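Local atomic coordinates of enoyl-CoA hydratase (Mycobacterium tuberculosis, PDB entry 5KJP), a protein that probably catalyses the hydration of 2-enoyl-CoA thioesters to 3-hydroxyacyl-CoA in fatty acid metabolism, as a member of the crotonase superfamily. Residues Ala74-Lys79 with Asn86-Gly91; Arg45-Ala50 with Leu94-Arg99; Gly117-Leu122 with Ile137-Arg142. All blocks are in the same frame, centred on the assembly; numbering follows the deposited sequence.

Contact 1. Residues Ala74-Lys79 with Asn86-Gly91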
loop_
_atom_site.group_PDB
_atom_site.type_symbol
_atom_site.label_atom_id
_atom_site.label_comp_id
_atom_site.label_asym_id
_atom_site.label_seq_id
_atom_site.Cartn_x
_atom_site.Cartn_y
_atom_site.Cartn_z
ATOM N N ALA A 74 4.328 -4.691 -26.172
ATOM C CA ALA A 74 5.256 -5.763 -25.824
ATOM C C ALA A 74 6.502 -5.232 -25.122
ATOM O O ALA A 74 7.389 -6.001 -24.753
ATOM C CB ALA A 74 5.657 -6.547 -27.071
ATOM N N GLY A 75 6.571 -3.919 -24.949
ATOM C CA GLY A 75 7.701 -3.302 -24.286
ATOM C C GLY A 75 8.540 -2.514 -25.264
ATOM O O GLY A 75 8.093 -2.186 -26.367
HETATM N N MSE A 76 9.763 -2.195 -24.871
HETATM C CA MSE A 76 10.635 -1.486 -25.786
HETATM C C MSE A 76 11.033 -2.382 -26.950
HETATM O O MSE A 76 11.271 -3.578 -26.772
HETATM C CB MSE A 76 11.878 -0.982 -25.082
HETATM C CG MSE A 76 12.623 0.011 -25.935
HETATM SE SE MSE A 76 14.252 0.604 -25.118
HETATM C CE MSE A 76 13.741 0.402 -23.240
ATOM N N ASP A 77 11.094 -1.790 -28.141
ATOM C CA ASP A 77 11.539 -2.502 -29.328
ATOM C C ASP A 77 13.039 -2.771 -29.212
ATOM O O ASP A 77 13.862 -1.882 -29.428
ATOM C CB ASP A 77 11.209 -1.693 -30.593
ATOM C CG ASP A 77 11.454 -2.474 -31.881
ATOM O OD1 ASP A 77 12.468 -3.195 -31.978
ATOM O OD2 ASP A 77 10.625 -2.360 -32.809
ATOM N N LEU A 78 13.381 -4.008 -28.881
ATOM C CA LEU A 78 14.771 -4.391 -28.681
ATOM C C LEU A 78 15.627 -4.232 -29.937
ATOM O O LEU A 78 16.813 -3.927 -29.843
ATOM C CB LEU A 78 14.841 -5.829 -28.182
ATOM C CG LEU A 78 14.070 -5.997 -26.870
ATOM C CD1 LEU A 78 14.101 -7.426 -26.424
ATOM C CD2 LEU A 78 14.643 -5.083 -25.792
ATOM N N LYS A 79 15.037 -4.445 -31.108
ATOM C CA LYS A 79 15.795 -4.282 -32.351
ATOM C C LYS A 79 16.126 -2.815 -32.579
ATOM O O LYS A 79 17.272 -2.464 -32.866
ATOM C CB LYS A 79 15.024 -4.835 -33.552
ATOM C CG LYS A 79 14.658 -6.301 -33.448
ATOM C CD LYS A 79 13.941 -6.752 -34.709
ATOM C CE LYS A 79 13.053 -7.950 -34.441
ATOM N NZ LYS A 79 12.017 -7.640 -33.416
ATOM N N ASN A 86 16.742 6.449 -30.858
ATOM C CA ASN A 86 16.594 7.205 -29.621
ATOM C C ASN A 86 15.242 6.909 -28.996
ATOM O O ASN A 86 14.296 7.686 -29.136
ATOM C CB ASN A 86 16.751 8.708 -29.865
ATOM C CG ASN A 86 16.861 9.499 -28.571
ATOM O OD1 ASN A 86 17.232 8.957 -27.528
ATOM N ND2 ASN A 86 16.538 10.785 -28.632
ATOM N N VAL A 87 15.158 5.774 -28.313
ATOM C CA VAL A 87 13.898 5.299 -27.760
ATOM C C VAL A 87 13.639 5.873 -26.375
ATOM O O VAL A 87 12.562 6.409 -26.108
ATOM C CB VAL A 87 13.864 3.763 -27.678
ATOM C CG1 VAL A 87 12.472 3.296 -27.272
ATOM C CG2 VAL A 87 14.260 3.156 -29.010
ATOM N N VAL A 88 14.619 5.751 -25.487
ATOM C CA VAL A 88 14.483 6.308 -24.146
ATOM C C VAL A 88 14.981 7.745 -24.162
ATOM O O VAL A 88 16.185 7.997 -24.126
ATOM C CB VAL A 88 15.254 5.494 -23.093
ATOM C CG1 VAL A 88 15.028 6.082 -21.704
ATOM C CG2 VAL A 88 14.817 4.033 -23.128
ATOM N N VAL A 89 14.045 8.682 -24.227
ATOM C CA VAL A 89 14.383 10.084 -24.438
ATOM C C VAL A 89 14.652 10.820 -23.126
ATOM O O VAL A 89 13.853 10.758 -22.191
ATOM C CB VAL A 89 13.256 10.802 -25.202
ATOM C CG1 VAL A 89 13.543 12.295 -25.311
ATOM C CG2 VAL A 89 13.077 10.170 -26.577
ATOM N N GLU A 90 15.786 11.513 -23.069
ATOM C CA GLU A 90 16.158 12.307 -21.902
ATOM C C GLU A 90 15.030 13.261 -21.498
ATOM O O GLU A 90 14.513 14.012 -22.325
ATOM C CB GLU A 90 17.444 13.089 -22.186
ATOM C CG GLU A 90 18.380 13.218 -20.999
ATOM C CD GLU A 90 17.925 14.266 -20.005
ATOM O OE1 GLU A 90 18.028 15.472 -20.323
ATOM O OE2 GLU A 90 17.462 13.885 -18.908
ATOM N N GLY A 91 14.631 13.202 -20.232
ATOM C CA GLY A 91 13.584 14.072 -19.727
ATOM C C GLY A 91 12.181 13.504 -19.854
ATOM O O GLY A 91 11.236 14.050 -19.292
#
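The long side chain of M76, a selenomethionine, reaches out of its loop to lie against two consecutive valines, V87 and V88. Its CG is anti to the backbone N (chi1 -167°) and the next bond is also extended, which carries SE straight across the gap; the chain then bends at chi3 and swings the terminal methyl to one side. Two different parts of the residue are thereby used. M76 CG rests 3.5 Å from V87 CG1, the valine branch that stands anti to its own backbone N, and M76 SE lies 3.9 Å from the same methyl. Beyond the bend, M76 CE meets V88 CG2 at 3.8 Å, the two side chains crossing at about a right angle. The selenium thus sits over the step between the valines, touching a methyl of each. No hydrogen bond crosses this contact, which is purely apolar; V87 is buried while V88 lies toward solvent.

L94 of strand 93-94 packs on both M76 and V87. Polar bonds to other parts of the chain hold both segments. The backbones of G75 and D77 bond to V39, and V87 O is held by S44 OG. The side chain of D77, the N-cap of helix 78-82, takes A80 N with OD1 and forms a salt bridge to R32 with OD2. An A-G-x-D loop leading into a short helix is characteristic of the crotonase fold, where, as in related hydratases, the backbone N-H at the position of M76 probably contributes to the oxyanion hole for the acyl thioester.

Contact 2. Residues Arg45-Ala50 with Leu94-Arg99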
loop_
_atom_site.group_PDB
_atom_site.type_symbol
_atom_site.label_atom_id
_atom_site.label_comp_id
_atom_site.label_asym_id
_atom_site.label_seq_id
_atom_site.Cartn_x
_atom_site.Cartn_y
_atom_site.Cartn_z
ATOM N N ARG A 45 8.456 9.184 -29.425
ATOM C CA ARG A 45 8.175 10.576 -29.775
ATOM C C ARG A 45 6.681 10.838 -29.916
ATOM O O ARG A 45 6.179 11.870 -29.468
ATOM C CB ARG A 45 8.882 10.964 -31.075
ATOM C CG ARG A 45 8.651 12.414 -31.484
ATOM C CD ARG A 45 9.221 13.375 -30.446
ATOM N NE ARG A 45 8.794 14.758 -30.656
ATOM C CZ ARG A 45 9.365 15.602 -31.511
ATOM N NH1 ARG A 45 10.397 15.211 -32.247
ATOM N NH2 ARG A 45 8.904 16.841 -31.631
ATOM N N GLY A 46 5.979 9.903 -30.552
ATOM C CA GLY A 46 4.545 10.026 -30.762
ATOM C C GLY A 46 3.777 10.109 -29.456
ATOM O O GLY A 46 2.849 10.911 -29.317
ATOM N N LEU A 47 4.170 9.280 -28.492
ATOM C CA LEU A 47 3.562 9.298 -27.164
ATOM C C LEU A 47 3.822 10.623 -26.453
ATOM O O LEU A 47 2.920 11.184 -25.829
ATOM C CB LEU A 47 4.086 8.132 -26.317
ATOM C CG LEU A 47 3.620 6.747 -26.769
ATOM C CD1 LEU A 47 4.289 5.636 -25.961
ATOM C CD2 LEU A 47 2.103 6.652 -26.670
ATOM N N ALA A 48 5.055 11.116 -26.548
ATOM C CA ALA A 48 5.421 12.374 -25.904
ATOM C C ALA A 48 4.620 13.533 -26.495
ATOM O O ALA A 48 4.115 14.386 -25.762
ATOM C CB ALA A 48 6.915 12.630 -26.043
ATOM N N ASP A 49 4.499 13.547 -27.820
ATOM C CA ASP A 49 3.728 14.577 -28.506
ATOM C C ASP A 49 2.260 14.552 -28.080
ATOM O O ASP A 49 1.643 15.602 -27.892
ATOM C CB ASP A 49 3.823 14.403 -30.023
ATOM C CG ASP A 49 5.194 14.776 -30.580
ATOM O OD1 ASP A 49 5.990 15.435 -29.870
ATOM O OD2 ASP A 49 5.466 14.411 -31.744
ATOM N N ALA A 50 1.706 13.350 -27.935
ATOM C CA ALA A 50 0.309 13.189 -27.527
ATOM C C ALA A 50 0.072 13.727 -26.115
ATOM O O ALA A 50 -0.938 14.383 -25.850
ATOM C CB ALA A 50 -0.101 11.720 -27.614
ATOM N N LEU A 94 10.591 6.375 -21.591
ATOM C CA LEU A 94 9.961 5.595 -22.639
ATOM C C LEU A 94 8.636 6.249 -22.983
ATOM O O LEU A 94 7.605 5.945 -22.382
ATOM C CB LEU A 94 9.761 4.141 -22.195
ATOM C CG LEU A 94 9.434 3.120 -23.288
ATOM C CD1 LEU A 94 10.643 2.900 -24.192
ATOM C CD2 LEU A 94 8.943 1.801 -22.684
ATOM N N GLY A 95 8.669 7.176 -23.932
ATOM C CA GLY A 95 7.493 7.956 -24.255
ATOM C C GLY A 95 7.223 9.031 -23.217
ATOM O O GLY A 95 7.408 10.217 -23.484
ATOM N N PHE A 96 6.796 8.614 -22.026
ATOM C CA PHE A 96 6.416 9.554 -20.979
ATOM C C PHE A 96 6.624 8.982 -19.569
ATOM O O PHE A 96 6.150 9.555 -18.592
ATOM C CB PHE A 96 4.949 9.970 -21.156
ATOM C CG PHE A 96 3.978 8.821 -21.059
ATOM C CD1 PHE A 96 3.708 8.023 -22.166
ATOM C CD2 PHE A 96 3.350 8.525 -19.856
ATOM C CE1 PHE A 96 2.824 6.953 -22.073
ATOM C CE2 PHE A 96 2.466 7.458 -19.755
ATOM C CZ PHE A 96 2.201 6.670 -20.863
ATOM N N THR A 97 7.325 7.856 -19.461
ATOM C CA THR A 97 7.509 7.208 -18.159
ATOM C C THR A 97 8.210 8.090 -17.126
ATOM O O THR A 97 7.985 7.933 -15.929
ATOM C CB THR A 97 8.318 5.904 -18.281
ATOM O OG1 THR A 97 9.509 6.151 -19.037
ATOM C CG2 THR A 97 7.487 4.814 -18.957
ATOM N N GLU A 98 9.065 9.005 -17.577
ATOM C CA GLU A 98 9.751 9.896 -16.646
ATOM C C GLU A 98 9.157 11.300 -16.679
ATOM O O GLU A 98 9.717 12.242 -16.115
ATOM C CB GLU A 98 11.246 9.935 -16.951
ATOM C CG GLU A 98 11.897 8.579 -16.754
ATOM C CD GLU A 98 13.386 8.587 -17.000
ATOM O OE1 GLU A 98 14.037 9.611 -16.704
ATOM O OE2 GLU A 98 13.902 7.559 -17.485
ATOM N N ARG A 99 8.012 11.428 -17.338
ATOM C CA ARG A 99 7.318 12.707 -17.422
ATOM C C ARG A 99 5.818 12.476 -17.609
ATOM O O ARG A 99 5.267 12.775 -18.670
ATOM C CB ARG A 99 7.889 13.545 -18.572
ATOM C CG ARG A 99 7.344 14.964 -18.669
ATOM C CD ARG A 99 7.721 15.606 -19.994
ATOM N NE ARG A 99 6.997 16.856 -20.217
ATOM C CZ ARG A 99 7.290 18.010 -19.623
ATOM N NH1 ARG A 99 8.300 18.087 -18.764
ATOM N NH2 ARG A 99 6.571 19.093 -19.891
#
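L47 turns its CB toward G95 and the ring of F96, so that the flank of helix 41-56 rests directly on the turn after strand 93-94. L47 CB lies 4.0 Å from G95 CA, and L47 CA and G95 CA are 5.1 Å apart. F96 comes from beside it, presenting its ring edge rather than a face, with CD1 4.2 Å from L47 CB, which lies near the ring plane. The phenyl group is placed there by an uncommon rotation, CG lodged between the backbone N and the carbonyl carbon (chi1 61°). One helix position further, A48 CB abuts the peptide of the turn at G95 O, 3.6 Å away.

The turn owes its shape to local bonds. G95 adopts a positive phi (76°) as the chain doubles back, with a weak bond from F96 N to L94 O, and F96 to R99 then form a type I turn. T97 OG1 accepts L94 N at 2.8 Å, tying the start of the segment to the turn. From the helix side, S44 OG bonds to G95 N. L47 and F96 continue inward onto L65 of strand 62-67 and L120 of helix 116-123.

Charge is kept to the outer helix face, in a salt bridge where R45 NE donates to D49 OD1 at 3.0 Å, 27° out of the carboxylate plane on its syn side. Across the buried interface itself no hydrogen bond links the two segments; their cohesion therefore rests on shape and apolar burial, while the backbone of 94-99 is also bonded by S44, R92 and R153.

Contact 3. Residues Gly117-Leu122 with Ile137-Arg142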
loop_
_atom_site.group_PDB
_atom_site.type_symbol
_atom_site.label_atom_id
_atom_site.label_comp_id
_atom_site.label_asym_id
_atom_site.label_seq_id
_atom_site.Cartn_x
_atom_site.Cartn_y
_atom_site.Cartn_z
ATOM N N GLY A 117 5.913 -2.095 -21.670
ATOM C CA GLY A 117 4.471 -1.984 -21.799
ATOM C C GLY A 117 3.767 -1.863 -20.454
ATOM O O GLY A 117 2.846 -1.058 -20.293
ATOM N N THR A 118 4.197 -2.667 -19.483
ATOM C CA THR A 118 3.667 -2.555 -18.133
ATOM C C THR A 118 4.113 -1.214 -17.558
ATOM O O THR A 118 3.353 -0.548 -16.859
ATOM C CB THR A 118 4.127 -3.745 -17.234
ATOM O OG1 THR A 118 3.203 -4.832 -17.388
ATOM C CG2 THR A 118 4.184 -3.348 -15.758
ATOM N N GLU A 119 5.324 -0.784 -17.899
ATOM C CA GLU A 119 5.795 0.508 -17.406
ATOM C C GLU A 119 4.992 1.688 -17.971
ATOM O O GLU A 119 4.736 2.657 -17.247
ATOM C CB GLU A 119 7.280 0.669 -17.703
ATOM C CG GLU A 119 8.089 -0.406 -16.978
ATOM C CD GLU A 119 9.574 -0.243 -17.135
ATOM O OE1 GLU A 119 10.050 -0.147 -18.288
ATOM O OE2 GLU A 119 10.271 -0.223 -16.097
ATOM N N LEU A 120 4.570 1.614 -19.234
ATOM C CA LEU A 120 3.645 2.627 -19.756
ATOM C C LEU A 120 2.340 2.649 -18.955
ATOM O O LEU A 120 1.839 3.720 -18.601
ATOM C CB LEU A 120 3.321 2.389 -21.234
ATOM C CG LEU A 120 4.457 2.450 -22.252
ATOM C CD1 LEU A 120 3.893 2.301 -23.659
ATOM C CD2 LEU A 120 5.233 3.754 -22.100
ATOM N N ALA A 121 1.785 1.468 -18.686
ATOM C CA ALA A 121 0.534 1.380 -17.934
ATOM C C ALA A 121 0.696 1.967 -16.531
ATOM O O ALA A 121 -0.193 2.653 -16.034
ATOM C CB ALA A 121 0.047 -0.074 -17.860
ATOM N N LEU A 122 1.839 1.705 -15.902
ATOM C CA LEU A 122 2.117 2.218 -14.557
ATOM C C LEU A 122 2.282 3.732 -14.533
ATOM O O LEU A 122 2.041 4.373 -13.511
ATOM C CB LEU A 122 3.378 1.557 -13.982
ATOM C CG LEU A 122 3.176 0.107 -13.556
ATOM C CD1 LEU A 122 4.513 -0.551 -13.261
ATOM C CD2 LEU A 122 2.271 0.056 -12.325
ATOM N N ILE A 137 6.929 -7.804 -15.778
ATOM C CA ILE A 137 8.223 -7.163 -15.966
ATOM C C ILE A 137 9.301 -8.253 -15.972
ATOM O O ILE A 137 9.946 -8.526 -14.953
ATOM C CB ILE A 137 8.507 -6.101 -14.878
ATOM C CG1 ILE A 137 8.054 -6.591 -13.495
ATOM C CG2 ILE A 137 7.771 -4.796 -15.216
ATOM C CD1 ILE A 137 8.488 -5.667 -12.345
ATOM N N PRO A 138 9.486 -8.900 -17.130
ATOM C CA PRO A 138 10.379 -10.054 -17.255
ATOM C C PRO A 138 11.850 -9.681 -17.489
ATOM O O PRO A 138 12.632 -10.553 -17.871
ATOM C CB PRO A 138 9.809 -10.791 -18.467
ATOM C CG PRO A 138 9.256 -9.707 -19.324
ATOM C CD PRO A 138 8.737 -8.641 -18.375
ATOM N N GLU A 139 12.220 -8.425 -17.241
ATOM C CA GLU A 139 13.567 -7.941 -17.555
ATOM C C GLU A 139 14.685 -8.806 -16.952
ATOM O O GLU A 139 15.702 -9.047 -17.607
ATOM C CB GLU A 139 13.724 -6.482 -17.094
ATOM C CG GLU A 139 13.106 -5.433 -18.046
ATOM C CD GLU A 139 11.602 -5.208 -17.841
ATOM O OE1 GLU A 139 10.912 -6.106 -17.312
ATOM O OE2 GLU A 139 11.102 -4.118 -18.211
ATOM N N VAL A 140 14.495 -9.294 -15.725
ATOM C CA VAL A 140 15.553 -10.070 -15.065
ATOM C C VAL A 140 15.859 -11.376 -15.795
ATOM O O VAL A 140 16.940 -11.933 -15.644
ATOM C CB VAL A 140 15.198 -10.404 -13.591
ATOM C CG1 VAL A 140 15.227 -9.142 -12.725
ATOM C CG2 VAL A 140 13.858 -11.127 -13.508
ATOM N N LYS A 141 14.910 -11.863 -16.589
ATOM C CA LYS A 141 15.126 -13.088 -17.363
ATOM C C LYS A 141 16.236 -12.910 -18.402
ATOM O O LYS A 141 16.885 -13.884 -18.801
ATOM C CB LYS A 141 13.832 -13.524 -18.054
ATOM C CG LYS A 141 12.705 -13.913 -17.101
ATOM C CD LYS A 141 11.508 -14.462 -17.871
ATOM C CE LYS A 141 10.464 -15.056 -16.938
ATOM N NZ LYS A 141 9.183 -15.350 -17.651
ATOM N N ARG A 142 16.431 -11.665 -18.834
ATOM C CA ARG A 142 17.469 -11.309 -19.799
ATOM C C ARG A 142 18.628 -10.590 -19.125
ATOM O O ARG A 142 19.413 -9.908 -19.791
ATOM C CB ARG A 142 16.906 -10.418 -20.910
ATOM C CG ARG A 142 15.753 -11.015 -21.690
ATOM C CD ARG A 142 15.115 -9.962 -22.589
ATOM N NE ARG A 142 15.389 -10.215 -23.999
ATOM C CZ ARG A 142 16.321 -9.586 -24.708
ATOM N NH1 ARG A 142 17.075 -8.651 -24.141
ATOM N NH2 ARG A 142 16.497 -9.891 -25.986
HETATM O O HOH W 1 12.175 -2.004 -18.929
#
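A water molecule is gripped by the carboxylates of E119 and E139. It donates to E119 OE1 at 2.9 Å, the sound bond of the pair; its 2.5 Å separation from E139 OE2, to which it also appears to donate, is unusually short, and that length deserves caution. The water bridges two acids whose nearest oxygens, E119 OE1 and E139 OE2, are 4.1 Å apart. The carboxylate planes are turned 66° from one another, so the groups meet neither flat nor in line, and the water sits where one oxygen of each converges. They arrive by different routes: E119 runs out from its helix as an extended chain, whereas E139 folds at chi2 (84°) to bring its end back toward the helix. The second oxygen of E119, OE2, accepts G150 N and, weakly, G148 N, which fixes the rotation of the carboxylate and leaves OE1 directed at the water. Two glutamates sharing a water are consistent with the active site of enoyl-CoA hydratases, in which such a pair holds the water that is added to the double bond.

The rest of the contact is apolar. T118 CG2 and I137 CG2 meet methyl to methyl at 3.9 Å, with the side chains at about a right angle. The hydroxyl of T118 has other work: OG1 bonds to A113 O and G136 N, tying helix 116-123 to strands 112-114 and 134-136.

I137 leads from strand 134-136 into the 3-10 turn 139-141, where V140 forms backbone hydrogen bonds to the second subunit and packs on T215 there. Within the chain, I137 and L122 of helix 116-123 both pack on helix 150-157, I137 on L151 and L154.

Contact 2 is the most central of the three and wholly buried, whereas contact 1 lies farther out, with one valine open to solvent; contact 3 is buried too, and contacts 2 and 3 both touch the second subunit. Contacts 1 and 2 are joined through the short antiparallel pair 88-89 and 93-94, and directly where L94 CD1 lies 3.6 Å from V87 CG1; S44 of helix 41-56 bonds to the backbone in both. Contacts 2 and 3 meet at helix 116-123, where F96 CZ approaches L120 O at 3.7 Å. Neither 1 nor 2 has a hydrogen bond across its segments; contact 3 alone adds a water-bridged pair of acids, fitting its probable place at the active site, which M76 of contact 1 probably borders too.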